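Local coordinates for rhamnose ABC transporter, periplasmic rhamnose-binding protein (Kribbella flavida, PDB 4KVF) that probably binds a sugar such as rhamnose outside the cell membrane, as the solute-binding component of an ABC transporter, at residues D130-K133 with T134-D137; W181-V184 with M185-E188; E215-G218 with L219-Y223; L258-P261 with N262-R265. One frame throughout, in Å; residues are numbered along the deposited sequence.

Contact 1: D130-K133 with T134-D137; sequences DAAK and TCRD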
loop_
_atom_site.group_PDB
_atom_site.type_symbol
_atom_site.label_atom_id
_atom_site.label_comp_id
_atom_site.label_asym_id
_atom_site.label_seq_id
_atom_site.Cartn_x
_atom_site.Cartn_y
_atom_site.Cartn_z
ATOM N N ASP A 130 7.911 6.595 3.162
ATOM C CA ASP A 130 8.255 7.331 4.370
ATOM C C ASP A 130 9.455 8.254 4.154
ATOM O O ASP A 130 10.258 8.052 3.229
ATOM C CB ASP A 130 8.551 6.319 5.478
ATOM C CG ASP A 130 8.515 6.933 6.862
ATOM O OD1 ASP A 130 8.136 8.121 6.996
ATOM O OD2 ASP A 130 8.832 6.194 7.810
ATOM N N ALA A 131 9.573 9.266 5.012
ATOM C CA ALA A 131 10.774 10.104 5.059
ATOM C C ALA A 131 11.673 9.566 6.169
ATOM O O ALA A 131 11.277 8.649 6.888
ATOM C CB ALA A 131 10.399 11.561 5.329
ATOM N N ALA A 132 12.883 10.108 6.299
ATOM C CA ALA A 132 13.752 9.720 7.405
ATOM C C ALA A 132 12.981 9.917 8.709
ATOM O O ALA A 132 12.183 10.851 8.827
ATOM C CB ALA A 132 15.032 10.539 7.408
ATOM N N LYS A 133 13.211 9.034 9.680
ATOM C CA LYS A 133 12.372 8.983 10.879
ATOM C C LYS A 133 12.335 10.303 11.653
ATOM O O LYS A 133 11.352 10.610 12.328
ATOM C CB LYS A 133 12.798 7.827 11.799
ATOM C CG LYS A 133 12.912 6.464 11.104
ATOM C CD LYS A 133 11.605 6.041 10.432
ATOM C CE LYS A 133 11.627 4.578 9.995
ATOM N NZ LYS A 133 12.657 4.281 8.957
ATOM N N THR A 134 13.403 11.082 11.533
ATOM C CA THR A 134 13.547 12.344 12.256
ATOM C C THR A 134 12.952 13.560 11.544
ATOM O O THR A 134 13.194 14.691 11.956
ATOM C CB THR A 134 15.032 12.642 12.535
ATOM O OG1 THR A 134 15.757 12.604 11.301
ATOM C CG2 THR A 134 15.620 11.600 13.485
ATOM N N CYS A 135 12.180 13.327 10.488
ATOM C CA CYS A 135 11.644 14.416 9.669
ATOM C C CYS A 135 10.130 14.348 9.533
ATOM O O CYS A 135 9.551 15.031 8.699
ATOM C CB CYS A 135 12.280 14.401 8.276
ATOM S SG CYS A 135 14.095 14.241 8.342
ATOM N N ARG A 136 9.492 13.489 10.317
ATOM C CA ARG A 136 8.032 13.463 10.354
ATOM C C ARG A 136 7.524 12.963 11.707
ATOM O O ARG A 136 8.246 12.295 12.443
ATOM C CB ARG A 136 7.456 12.614 9.211
ATOM C CG ARG A 136 7.473 11.097 9.440
ATOM C CD ARG A 136 8.866 10.478 9.471
ATOM N NE ARG A 136 8.735 9.025 9.533
ATOM C CZ ARG A 136 8.630 8.313 10.648
ATOM N NH1 ARG A 136 8.671 8.908 11.837
ATOM N NH2 ARG A 136 8.482 6.996 10.575
ATOM N N ASP A 137 6.280 13.293 12.038
ATOM C CA ASP A 137 5.714 12.885 13.323
ATOM C C ASP A 137 5.137 11.473 13.296
ATOM O O ASP A 137 5.190 10.770 14.296
ATOM C CB ASP A 137 4.656 13.895 13.768
ATOM C CG ASP A 137 5.235 15.291 13.919
ATOM O OD1 ASP A 137 5.955 15.523 14.915
ATOM O OD2 ASP A 137 4.969 16.143 13.041
#
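Arg136 reaches back across the turn made by residues 130-137 and grips the carboxylate of Asp130 side-on. Its CG sits between its own backbone N and carbonyl carbon (chi1 80°), and a second bend at chi2 folds the chain back toward residues 130-133. From CB outward, Arg136 CG passes 3.9 Å from Asp130 OD1, and Arg136 CD lies 3.4 Å from Ala132 O. Arg136 NE then donates to Asp130 OD1 at 2.8 Å, while its NH2 donates to Asp130 OD2 at 2.9 Å. Each bond uses the syn lone pair of its oxygen, and the two planes are only 25° apart, so the salt bridge is nearly coplanar and fixes how the guanidinium is turned. Arg136 NH1, the other terminal nitrogen, lies 3.2 Å from Lys133 O.

All of this belongs to the connection between strands 123-127 and 138-141, neighbours in the six-stranded parallel sheet of one lobe of a periplasmic binding protein fold. The turn is closed by Cys135 N donating to Ala132 O at 3.0 Å, and Cys135 is tied by its disulfide to Cys111 on helix 111-119.

One guanidinium face is covered by Lys133, whose aliphatic chain runs alongside, with CD 3.3 Å from Arg136 NH2. Lys133 NZ stays 5.2 Å from Arg136 NH2, which probably limits the repulsion between the like charges. Replacing Arg136 by a leucine would probably leave the Asp130 carboxylate without its positive mate and Ala321 O without the hydrogen bond it receives from NH2. Asp130 OD1 is further held by Thr126 OG1.

Contact 2: W181-V184 with M185-E188; sequences WIEV and MKTE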
loop_
_atom_site.group_PDB
_atom_site.type_symbol
_atom_site.label_atom_id
_atom_site.label_comp_id
_atom_site.label_asym_id
_atom_site.label_seq_id
_atom_site.Cartn_x
_atom_site.Cartn_y
_atom_site.Cartn_z
ATOM N N TRP A 181 9.111 -8.418 0.026
ATOM C CA TRP A 181 7.957 -9.304 0.155
ATOM C C TRP A 181 8.348 -10.762 -0.076
ATOM O O TRP A 181 7.868 -11.663 0.616
ATOM C CB TRP A 181 6.839 -8.879 -0.792
ATOM C CG TRP A 181 6.349 -7.486 -0.519
ATOM C CD1 TRP A 181 6.285 -6.864 0.699
ATOM C CD2 TRP A 181 5.881 -6.537 -1.481
ATOM N NE1 TRP A 181 5.800 -5.583 0.550
ATOM C CE2 TRP A 181 5.539 -5.359 -0.783
ATOM C CE3 TRP A 181 5.711 -6.564 -2.874
ATOM C CZ2 TRP A 181 5.043 -4.227 -1.416
ATOM C CZ3 TRP A 181 5.215 -5.448 -3.500
ATOM C CH2 TRP A 181 4.885 -4.291 -2.773
ATOM N N ILE A 182 9.232 -10.992 -1.041
ATOM C CA ILE A 182 9.685 -12.349 -1.336
ATOM C C ILE A 182 10.471 -12.912 -0.156
ATOM O O ILE A 182 10.314 -14.080 0.217
ATOM C CB ILE A 182 10.513 -12.374 -2.644
ATOM C CG1 ILE A 182 9.585 -12.135 -3.843
ATOM C CG2 ILE A 182 11.283 -13.685 -2.791
ATOM C CD1 ILE A 182 10.328 -11.809 -5.146
ATOM N N GLU A 183 11.299 -12.075 0.467
ATOM C CA GLU A 183 12.052 -12.540 1.627
ATOM C C GLU A 183 11.101 -12.953 2.750
ATOM O O GLU A 183 11.307 -13.973 3.398
ATOM C CB GLU A 183 13.061 -11.491 2.112
ATOM C CG GLU A 183 13.887 -11.957 3.312
ATOM C CD GLU A 183 14.823 -13.123 2.989
ATOM O OE1 GLU A 183 15.292 -13.225 1.832
ATOM O OE2 GLU A 183 15.091 -13.938 3.901
ATOM N N VAL A 184 10.041 -12.179 2.964
ATOM C CA VAL A 184 9.055 -12.569 3.966
ATOM C C VAL A 184 8.376 -13.887 3.573
ATOM O O VAL A 184 8.210 -14.780 4.410
ATOM C CB VAL A 184 8.006 -11.465 4.208
ATOM C CG1 VAL A 184 6.927 -11.974 5.168
ATOM C CG2 VAL A 184 8.696 -10.227 4.781
HETATM N N MSE A 185 8.018 -14.023 2.298
HETATM C CA MSE A 185 7.450 -15.283 1.806
HETATM C C MSE A 185 8.340 -16.479 2.135
HETATM O O MSE A 185 7.864 -17.529 2.578
HETATM C CB MSE A 185 7.227 -15.226 0.300
HETATM C CG MSE A 185 6.115 -14.306 -0.139
HETATM SE SE MSE A 185 5.834 -14.470 -2.069
HETATM C CE MSE A 185 5.159 -16.289 -2.094
ATOM N N LYS A 186 9.643 -16.326 1.906
ATOM C CA LYS A 186 10.589 -17.394 2.220
ATOM C C LYS A 186 10.617 -17.715 3.716
ATOM O O LYS A 186 10.675 -18.880 4.107
ATOM C CB LYS A 186 12.000 -17.029 1.739
ATOM C CG LYS A 186 12.159 -17.000 0.231
ATOM C CD LYS A 186 13.569 -16.545 -0.150
ATOM C CE LYS A 186 13.760 -16.489 -1.652
ATOM N NZ LYS A 186 15.106 -15.946 -1.992
ATOM N N THR A 187 10.575 -16.681 4.551
ATOM C CA THR A 187 10.606 -16.915 5.993
ATOM C C THR A 187 9.345 -17.660 6.403
ATOM O O THR A 187 9.400 -18.583 7.223
ATOM C CB THR A 187 10.770 -15.617 6.797
ATOM O OG1 THR A 187 9.565 -14.846 6.710
ATOM C CG2 THR A 187 11.942 -14.806 6.243
ATOM N N GLU A 188 8.219 -17.271 5.800
ATOM C CA GLU A 188 6.947 -17.953 6.040
ATOM C C GLU A 188 6.956 -19.406 5.573
ATOM O O GLU A 188 6.513 -20.303 6.293
ATOM C CB GLU A 188 5.798 -17.203 5.370
ATOM C CG GLU A 188 5.370 -15.940 6.090
ATOM C CD GLU A 188 4.729 -16.235 7.435
ATOM O OE1 GLU A 188 3.669 -16.897 7.459
ATOM O OE2 GLU A 188 5.290 -15.813 8.463
HETATM O O HOH W 1 14.590 -13.293 -0.810
#
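Val184 O takes two hydrogen bonds from the next turn of helix 176-189, one from the Thr187 hydroxyl and one from the backbone N of Glu188. Thr187 OG1 comes in at 2.7 Å from Val184 O, in the carbonyl plane and on a lone pair. Glu188 N, 2.9 Å from Val184 O, approaches nearly along the C=O axis. The hydroxyl gets there because chi1 of 70° places OG1 between the backbone N and the carbonyl carbon of Thr187, and this same rotation brings Thr187 CG2 to 3.0 Å from Glu183 O.

The other carbonyls are satisfied in the ordinary helical way: Trp181 O by Met185 N, Ile182 O by Lys186 N, and Glu183 O by Thr187 N. Between the charged ends of Glu183 and Lys186 the link is indirect. Their OE1 and NZ stand 4.7 Å apart, and one water joins them, donating a hydrogen bond to Glu183 OE1 at 2.7 Å and accepting from Lys186 NZ at 2.9 Å. The extended Lys186 chain passes Ile182, its CE 3.9 Å from Ile182 CG2. Glu188, whose carboxylate pairs with Lys191, turns toward helix 145-159.

The helix is the crossover of a beta-alpha-beta unit between strands 164-170 and 197-204. Ile182 and the selenomethionine Met185 pack on Val168 of the first strand, and Ile182 also meets Ile202 of the second. The helix is therefore two-sided: Ile182 and Met185 pack on the sheet, while on the exposed side the Thr187 hydroxyl bonds back to the carbonyl of Val184 and the opposite charges of Glu183 and Lys186, linked by water, probably attract each other only weakly.

Contact 3: E215-G218 with L219-Y223; sequences EAQG and LLQSY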
loop_
_atom_site.group_PDB
_atom_site.type_symbol
_atom_site.label_atom_id
_atom_site.label_comp_id
_atom_site.label_asym_id
_atom_site.label_seq_id
_atom_site.Cartn_x
_atom_site.Cartn_y
_atom_site.Cartn_z
ATOM N N GLU A 215 6.718 -14.408 -19.283
ATOM C CA GLU A 215 7.313 -15.109 -18.145
ATOM C C GLU A 215 6.302 -16.032 -17.457
ATOM O O GLU A 215 6.678 -17.090 -16.943
ATOM C CB GLU A 215 7.950 -14.129 -17.143
ATOM C CG GLU A 215 9.210 -13.450 -17.665
ATOM C CD GLU A 215 10.359 -14.423 -17.905
ATOM O OE1 GLU A 215 10.537 -15.356 -17.091
ATOM O OE2 GLU A 215 11.085 -14.254 -18.910
ATOM N N ALA A 216 5.026 -15.640 -17.452
ATOM C CA ALA A 216 3.977 -16.493 -16.889
ATOM C C ALA A 216 3.837 -17.764 -17.712
ATOM O O ALA A 216 3.721 -18.873 -17.181
ATOM C CB ALA A 216 2.649 -15.749 -16.832
ATOM N N GLN A 217 3.841 -17.584 -19.026
ATOM C CA GLN A 217 3.809 -18.682 -19.979
ATOM C C GLN A 217 4.993 -19.608 -19.730
ATOM O O GLN A 217 4.854 -20.834 -19.715
ATOM C CB GLN A 217 3.888 -18.093 -21.386
ATOM C CG GLN A 217 3.513 -19.004 -22.522
ATOM C CD GLN A 217 3.414 -18.227 -23.823
ATOM O OE1 GLN A 217 4.144 -17.252 -24.026
ATOM N NE2 GLN A 217 2.494 -18.632 -24.697
ATOM N N GLY A 218 6.162 -19.013 -19.520
ATOM C CA GLY A 218 7.374 -19.778 -19.302
ATOM C C GLY A 218 7.319 -20.623 -18.043
ATOM O O GLY A 218 7.801 -21.756 -18.027
ATOM N N LEU A 219 6.735 -20.076 -16.982
ATOM C CA LEU A 219 6.632 -20.813 -15.721
ATOM C C LEU A 219 5.774 -22.054 -15.896
ATOM O O LEU A 219 6.128 -23.150 -15.445
ATOM C CB LEU A 219 6.053 -19.929 -14.606
ATOM C CG LEU A 219 6.980 -18.865 -14.007
ATOM C CD1 LEU A 219 6.208 -17.936 -13.068
ATOM C CD2 LEU A 219 8.139 -19.529 -13.274
ATOM N N LEU A 220 4.649 -21.887 -16.576
ATOM C CA LEU A 220 3.705 -22.984 -16.734
ATOM C C LEU A 220 4.218 -24.100 -17.632
ATOM O O LEU A 220 3.866 -25.271 -17.448
ATOM C CB LEU A 220 2.368 -22.450 -17.241
ATOM C CG LEU A 220 1.652 -21.696 -16.121
ATOM C CD1 LEU A 220 0.452 -20.924 -16.641
ATOM C CD2 LEU A 220 1.222 -22.700 -15.070
ATOM N N GLN A 221 5.046 -23.742 -18.608
ATOM C CA GLN A 221 5.633 -24.739 -19.497
ATOM C C GLN A 221 6.771 -25.479 -18.799
ATOM O O GLN A 221 6.961 -26.677 -19.003
ATOM C CB GLN A 221 6.125 -24.095 -20.800
ATOM C CG GLN A 221 5.006 -23.640 -21.728
ATOM C CD GLN A 221 5.520 -22.976 -22.997
ATOM O OE1 GLN A 221 6.712 -23.039 -23.306
ATOM N NE2 GLN A 221 4.619 -22.330 -23.737
ATOM N N SER A 222 7.508 -24.761 -17.958
ATOM C CA SER A 222 8.670 -25.329 -17.286
ATOM C C SER A 222 8.302 -26.191 -16.077
ATOM O O SER A 222 8.995 -27.155 -15.771
ATOM C CB SER A 222 9.627 -24.217 -16.872
ATOM O OG SER A 222 9.876 -23.364 -17.972
ATOM N N TYR A 223 7.210 -25.846 -15.402
ATOM C CA TYR A 223 6.771 -26.588 -14.217
ATOM C C TYR A 223 5.352 -27.151 -14.380
ATOM O O TYR A 223 4.383 -26.546 -13.928
ATOM C CB TYR A 223 6.899 -25.708 -12.956
ATOM C CG TYR A 223 8.330 -25.267 -12.730
ATOM C CD1 TYR A 223 9.217 -26.070 -12.023
ATOM C CD2 TYR A 223 8.813 -24.081 -13.273
ATOM C CE1 TYR A 223 10.537 -25.686 -11.830
ATOM C CE2 TYR A 223 10.135 -23.689 -13.084
ATOM C CZ TYR A 223 10.990 -24.505 -12.366
ATOM O OH TYR A 223 12.297 -24.143 -12.172
#
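The backbone from Glu215 to Ser222 is regular alpha-helix, with Leu219 N, Leu220 N and Gln221 N bonded to Glu215 O, Ala216 O and Gln217 O, and Tyr223 is the first residue to leave helical phi/psi. At this C-terminal end Gly218 O is held twice by one residue: Ser222 N donates from 3.0 Å and Ser222 OG from 2.6 Å. The two donors approach from opposite faces of the carbonyl plane, the hydroxyl tilted 28° out of it. A chi1 of -50° sets OG beside the serine's own backbone N, and that is why both can reach a single oxygen.

Helix 209-222 follows strand 197-204 and leads into strand 226-231, packing against the four-stranded parallel sheet of one lobe of the binding-protein fold. Leu219 faces that sheet, touching Ala167 and Lys201; its CG rides 3.4 Å from Glu215 O. Leu220 turns to helix 234-245, where it meets Tyr243 and Val244, and its CG passes 3.7 Å from Ala216 O.

Gln217 and Gln221, one turn apart, lie side by side and point the same way. Gln221 NE2 comes 3.7 Å from Gln217 CG, so the amide of one rests against the aliphatic part of the other, and the two amide planes are turned 53° apart. Gln221 CG is in turn 3.5 Å from Gln217 O, while Gln217 also touches Tyr243.

Contact 4: L258-P261 with N262-R265; sequences LGLP and NQMR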
loop_
_atom_site.group_PDB
_atom_site.type_symbol
_atom_site.label_atom_id
_atom_site.label_comp_id
_atom_site.label_asym_id
_atom_site.label_seq_id
_atom_site.Cartn_x
_atom_site.Cartn_y
_atom_site.Cartn_z
ATOM N N LEU A 258 -0.595 -9.318 -5.904
ATOM C CA LEU A 258 -1.026 -7.970 -5.556
ATOM C C LEU A 258 -1.546 -7.298 -6.809
ATOM O O LEU A 258 -0.809 -7.132 -7.780
ATOM C CB LEU A 258 0.140 -7.174 -4.984
ATOM C CG LEU A 258 0.749 -7.783 -3.726
ATOM C CD1 LEU A 258 2.010 -7.020 -3.367
ATOM C CD2 LEU A 258 -0.253 -7.774 -2.565
ATOM N N GLY A 259 -2.822 -6.935 -6.802
ATOM C CA GLY A 259 -3.442 -6.418 -8.009
ATOM C C GLY A 259 -4.319 -5.204 -7.793
ATOM O O GLY A 259 -4.681 -4.878 -6.659
ATOM N N LEU A 260 -4.658 -4.537 -8.895
ATOM C CA LEU A 260 -5.582 -3.406 -8.876
ATOM C C LEU A 260 -6.985 -3.896 -9.231
ATOM O O LEU A 260 -7.176 -4.532 -10.268
ATOM C CB LEU A 260 -5.122 -2.330 -9.866
ATOM C CG LEU A 260 -3.871 -1.539 -9.465
ATOM C CD1 LEU A 260 -3.317 -0.751 -10.650
ATOM C CD2 LEU A 260 -4.194 -0.606 -8.306
ATOM N N PRO A 261 -7.974 -3.608 -8.366
ATOM C CA PRO A 261 -9.348 -4.114 -8.502
ATOM C C PRO A 261 -10.015 -3.893 -9.860
ATOM O O PRO A 261 -10.689 -4.808 -10.332
ATOM C CB PRO A 261 -10.102 -3.356 -7.404
ATOM C CG PRO A 261 -9.067 -3.179 -6.340
ATOM C CD PRO A 261 -7.799 -2.863 -7.106
ATOM N N ASN A 262 -9.843 -2.722 -10.470
ATOM C CA ASN A 262 -10.445 -2.452 -11.781
ATOM C C ASN A 262 -9.799 -3.259 -12.910
ATOM O O ASN A 262 -10.477 -3.714 -13.833
ATOM C CB ASN A 262 -10.398 -0.957 -12.125
ATOM C CG ASN A 262 -11.429 -0.140 -11.362
ATOM O OD1 ASN A 262 -12.320 -0.688 -10.701
ATOM N ND2 ASN A 262 -11.318 1.183 -11.461
ATOM N N GLN A 263 -8.482 -3.425 -12.831
ATOM C CA GLN A 263 -7.737 -4.144 -13.859
ATOM C C GLN A 263 -8.000 -5.636 -13.719
ATOM O O GLN A 263 -8.039 -6.373 -14.707
ATOM C CB GLN A 263 -6.239 -3.852 -13.714
ATOM C CG GLN A 263 -5.381 -4.288 -14.889
ATOM C CD GLN A 263 -3.914 -3.934 -14.702
ATOM O OE1 GLN A 263 -3.478 -3.602 -13.596
ATOM N NE2 GLN A 263 -3.145 -4.003 -15.789
HETATM N N MSE A 264 -8.202 -6.063 -12.474
HETATM C CA MSE A 264 -8.360 -7.478 -12.136
HETATM C C MSE A 264 -9.805 -7.977 -12.204
HETATM O O MSE A 264 -10.044 -9.184 -12.228
HETATM C CB MSE A 264 -7.776 -7.756 -10.749
HETATM C CG MSE A 264 -6.262 -7.644 -10.696
HETATM SE SE MSE A 264 -5.476 -8.931 -11.913
HETATM C CE MSE A 264 -6.074 -10.504 -10.935
ATOM N N ARG A 265 -10.765 -7.054 -12.236
ATOM C CA ARG A 265 -12.178 -7.418 -12.156
ATOM C C ARG A 265 -12.583 -8.454 -13.210
ATOM O O ARG A 265 -13.195 -9.474 -12.879
ATOM C CB ARG A 265 -13.083 -6.179 -12.226
ATOM C CG ARG A 265 -14.549 -6.476 -11.924
ATOM C CD ARG A 265 -15.418 -5.229 -12.040
ATOM N NE ARG A 265 -14.694 -4.017 -11.669
ATOM C CZ ARG A 265 -14.521 -3.595 -10.423
ATOM N NH1 ARG A 265 -13.843 -2.479 -10.188
ATOM N NH2 ARG A 265 -15.014 -4.295 -9.414
HETATM O O HOH W 2 -3.563 -5.369 -11.529
#
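Asn262 stands in the first helical turn, directly after Pro261, and its ND2 donates to Asn341 OD1 near the chain's C-terminus. Gln263 follows with an extended chain, CG opposite the backbone N (chi1 -167°), which carries Gln263 OE1 back to within 4.1 Å of Leu260 CD1. A water bridges the two residues: it donates to Gln263 OE1 at 2.7 Å and accepts from Leu260 N at 3.0 Å. Gln263 N makes a weak bond to Leu260 O. Met264 N makes the firmer bond, 2.9 Å to Leu260 O. The selenomethionine Met264 has its CG 4.1 Å from Gly259 CA, where a beta carbon on the glycine would clash; beyond it the chain bends toward helix 234-245. Arg265 brings CB to 3.3 Å from Pro261 O, and that oxygen also lies over one face of the Arg265 guanidinium, 3.9 Å above the plane and offset toward the rim. NH2 pairs with Asp338 and with Ile337 O in the C-terminal segment. Together this is a helix N-terminus: Leu260 occupies the N-cap position and Pro261 the first turn, with the N-cap two residues beyond the last residue but one of the loop-strand junction, after strand 254-257 of the parallel sheet.

How the contacts relate
Contacts 2, 3 and 4 belong to the lobe built on the four-stranded parallel sheet, whereas contact 1 lies in the lobe with six strands. Contacts 1 and 3 are the farthest apart, their centres about 42 Å from each other. The direct touch is between contacts 2 and 4: Trp181 CZ3 packs 3.6 Å from Leu258 CD1, joining helix 176-189 to the loop just after strand 254-257. Bound glycerol, probably from the crystallisation liquor, lies about 4 Å from the Trp181 side chain, and glycerol is also about 6 Å from that of Leu260; this may mark the sugar pocket, which in this family lies between the lobes. Contact 3 stands about 11 Å from contact 2 at the nearest atoms.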